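Tudor domain-containing protein 1 (Homo sapiens, PDB 5M9N) probably helps silence transposable elements in the male germline through the piRNA pathway, its Tudor domains binding arginine-methylated Piwi proteins. Local coordinates at residues A[46-51]-A[147-152]. Residues are numbered along the deposited sequence; the frame is centred on the assembly and turned at random. Where two conformers were deposited one is given.
Sequences TPEDFF and KCVLAG
Phe50 and Cys148 form an antiparallel hydrogen-bonded pair: Cys148 N donates to Phe50 O at 2.9 Å, and Phe50 N donates to Cys148 O at 3.3 Å. Just before the strand, at the type I turn of Thr46 to Asp49, Leu150 N donates to Pro47 O at 2.9 Å, tying the turn to the partner strand. Within that turn Thr46 OG1 accepts from Glu48 N, making an ST turn.

Lys147 leans forward along its strand, and kinks at chi2 (53°) and chi4 (48°) turn its ammonium toward the Glu48-Asp49 end of the partner. In one of two modelled conformers NZ donates to Cys148 O at 2.8 Å from above the carbonyl plane, with a weak bond to Glu48 O and a long salt bridge to Asp49 OD1; these ammonium contacts are tentative. Lower down the same conformer, CD lies over one face of the Phe51 ring, 4.0 Å from its centroid. On the other side of the sheet, Cys148 CB makes a CH-pi contact with a face of Phe50, while Leu150 N approaches the ring edge near CE1.

This pairing probably lies in the SN-like lobe of the extended Tudor domain, built from chain before and after the five-stranded Tudor barrel. Strand 36-44 flanks strand 49-54 and strand 189-195 flanks strand 146-150; Met168 of helix 162-172 packs on Pro47 and Phe50, and helix 204-210 on Leu150.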
loop_
_atom_site.group_PDB
_atom_site.type_symbol
_atom_site.label_atom_id
_atom_site.label_comp_id
_atom_site.label_asym_id
_atom_site.label_seq_id
_atom_site.Cartn_x
_atom_site.Cartn_y
_atom_site.Cartn_z
ATOM N N THR A 46 4.134 5.169 -10.243
ATOM C CA THR A 46 5.046 5.009 -11.367
ATOM C C THR A 46 5.817 3.717 -11.132
ATOM O O THR A 46 5.744 3.151 -10.041
ATOM C CB THR A 46 6.142 6.121 -11.410
ATOM O OG1 THR A 46 7.038 5.896 -10.331
ATOM C CG2 THR A 46 5.537 7.523 -11.247
ATOM N N PRO A 47 6.691 3.369 -12.064
ATOM C CA PRO A 47 7.592 2.275 -11.829
ATOM C C PRO A 47 8.528 2.425 -10.670
ATOM O O PRO A 47 8.988 1.410 -10.179
ATOM C CB PRO A 47 8.344 2.172 -13.142
ATOM C CG PRO A 47 7.345 2.588 -14.147
ATOM C CD PRO A 47 6.689 3.737 -13.492
ATOM N N GLU A 48 8.765 3.636 -10.194
ATOM C CA GLU A 48 9.562 3.864 -8.997
ATOM C C GLU A 48 8.709 4.105 -7.764
ATOM O O GLU A 48 9.242 4.428 -6.729
ATOM C CB GLU A 48 10.516 5.079 -9.242
ATOM C CG GLU A 48 11.755 4.700 -10.064
ATOM C CD GLU A 48 12.204 5.747 -11.061
ATOM O OE1 GLU A 48 11.635 6.866 -11.089
ATOM O OE2 GLU A 48 13.113 5.463 -11.858
ATOM N N ASP A 49 7.387 4.007 -7.869
ATOM C CA ASP A 49 6.506 4.257 -6.744
ATOM C C ASP A 49 5.222 3.434 -6.859
ATOM O O ASP A 49 4.303 3.821 -7.533
ATOM C CB ASP A 49 6.233 5.794 -6.648
ATOM C CG ASP A 49 5.444 6.180 -5.458
ATOM O OD1 ASP A 49 5.140 5.383 -4.550
ATOM O OD2 ASP A 49 5.050 7.355 -5.417
ATOM N N PHE A 50 5.224 2.237 -6.274
ATOM C CA PHE A 50 4.106 1.319 -6.382
ATOM C C PHE A 50 4.071 0.411 -5.171
ATOM O O PHE A 50 4.992 0.447 -4.377
ATOM C CB PHE A 50 4.091 0.584 -7.721
ATOM C CG PHE A 50 5.171 -0.462 -7.885
ATOM C CD1 PHE A 50 6.415 -0.126 -8.386
ATOM C CD2 PHE A 50 4.919 -1.788 -7.579
ATOM C CE1 PHE A 50 7.433 -1.063 -8.550
ATOM C CE2 PHE A 50 5.912 -2.726 -7.731
ATOM C CZ PHE A 50 7.157 -2.385 -8.238
ATOM N N PHE A 51 2.993 -0.387 -5.047
ATOM C CA PHE A 51 2.716 -1.181 -3.852
ATOM C C PHE A 51 2.275 -2.565 -4.219
ATOM O O PHE A 51 1.439 -2.698 -5.087
ATOM C CB PHE A 51 1.586 -0.583 -3.056
ATOM C CG PHE A 51 1.954 0.718 -2.430
ATOM C CD1 PHE A 51 1.763 1.873 -3.103
ATOM C CD2 PHE A 51 2.521 0.731 -1.214
ATOM C CE1 PHE A 51 2.109 3.100 -2.512
ATOM C CE2 PHE A 51 2.853 1.931 -0.587
ATOM C CZ PHE A 51 2.628 3.108 -1.232
ATOM N N LYS A 147 5.867 -1.092 -0.206
ATOM C CA LYS A 147 6.324 -0.043 -1.091
ATOM C C LYS A 147 7.550 -0.494 -1.881
ATOM O O LYS A 147 8.534 -0.944 -1.308
ATOM C CB LYS A 147 6.666 1.224 -0.297
ATOM C CG LYS A 147 7.174 2.351 -1.172
ATOM C CD LYS A 147 6.226 2.646 -2.314
ATOM C CE LYS A 147 6.925 3.563 -3.296
ATOM N NZ LYS A 147 8.320 3.237 -3.758
ATOM N N CYS A 148 7.470 -0.343 -3.200
ATOM C CA CYS A 148 8.394 -0.896 -4.133
ATOM C C CYS A 148 8.876 0.124 -5.141
ATOM O O CYS A 148 8.156 1.054 -5.518
ATOM C CB CYS A 148 7.714 -2.028 -4.915
ATOM S SG CYS A 148 7.276 -3.429 -3.862
ATOM N N VAL A 149 10.101 -0.124 -5.615
ATOM C CA VAL A 149 10.688 0.525 -6.739
ATOM C C VAL A 149 11.185 -0.582 -7.694
ATOM O O VAL A 149 11.789 -1.521 -7.245
ATOM C CB VAL A 149 11.947 1.250 -6.269
ATOM C CG1 VAL A 149 12.714 1.850 -7.448
ATOM C CG2 VAL A 149 11.586 2.279 -5.221
ATOM N N LEU A 150 10.912 -0.433 -8.978
ATOM C CA LEU A 150 11.211 -1.439 -9.956
ATOM C C LEU A 150 12.717 -1.408 -10.273
ATOM O O LEU A 150 13.211 -0.378 -10.695
ATOM C CB LEU A 150 10.372 -1.219 -11.220
ATOM C CG LEU A 150 10.453 -2.457 -12.140
ATOM C CD1 LEU A 150 9.682 -3.634 -11.554
ATOM C CD2 LEU A 150 9.942 -2.191 -13.534
ATOM N N ALA A 151 13.427 -2.507 -10.000
ATOM C CA ALA A 151 14.897 -2.682 -10.244
ATOM C C ALA A 151 15.321 -2.555 -11.688
ATOM O O ALA A 151 14.607 -2.970 -12.601
ATOM C CB ALA A 151 15.395 -4.058 -9.735
ATOM N N GLY A 152 16.506 -1.959 -11.861
ATOM C CA GLY A 152 17.246 -1.965 -13.124
ATOM C C GLY A 152 16.800 -0.964 -14.170
ATOM O O GLY A 152 17.299 -1.021 -15.287
#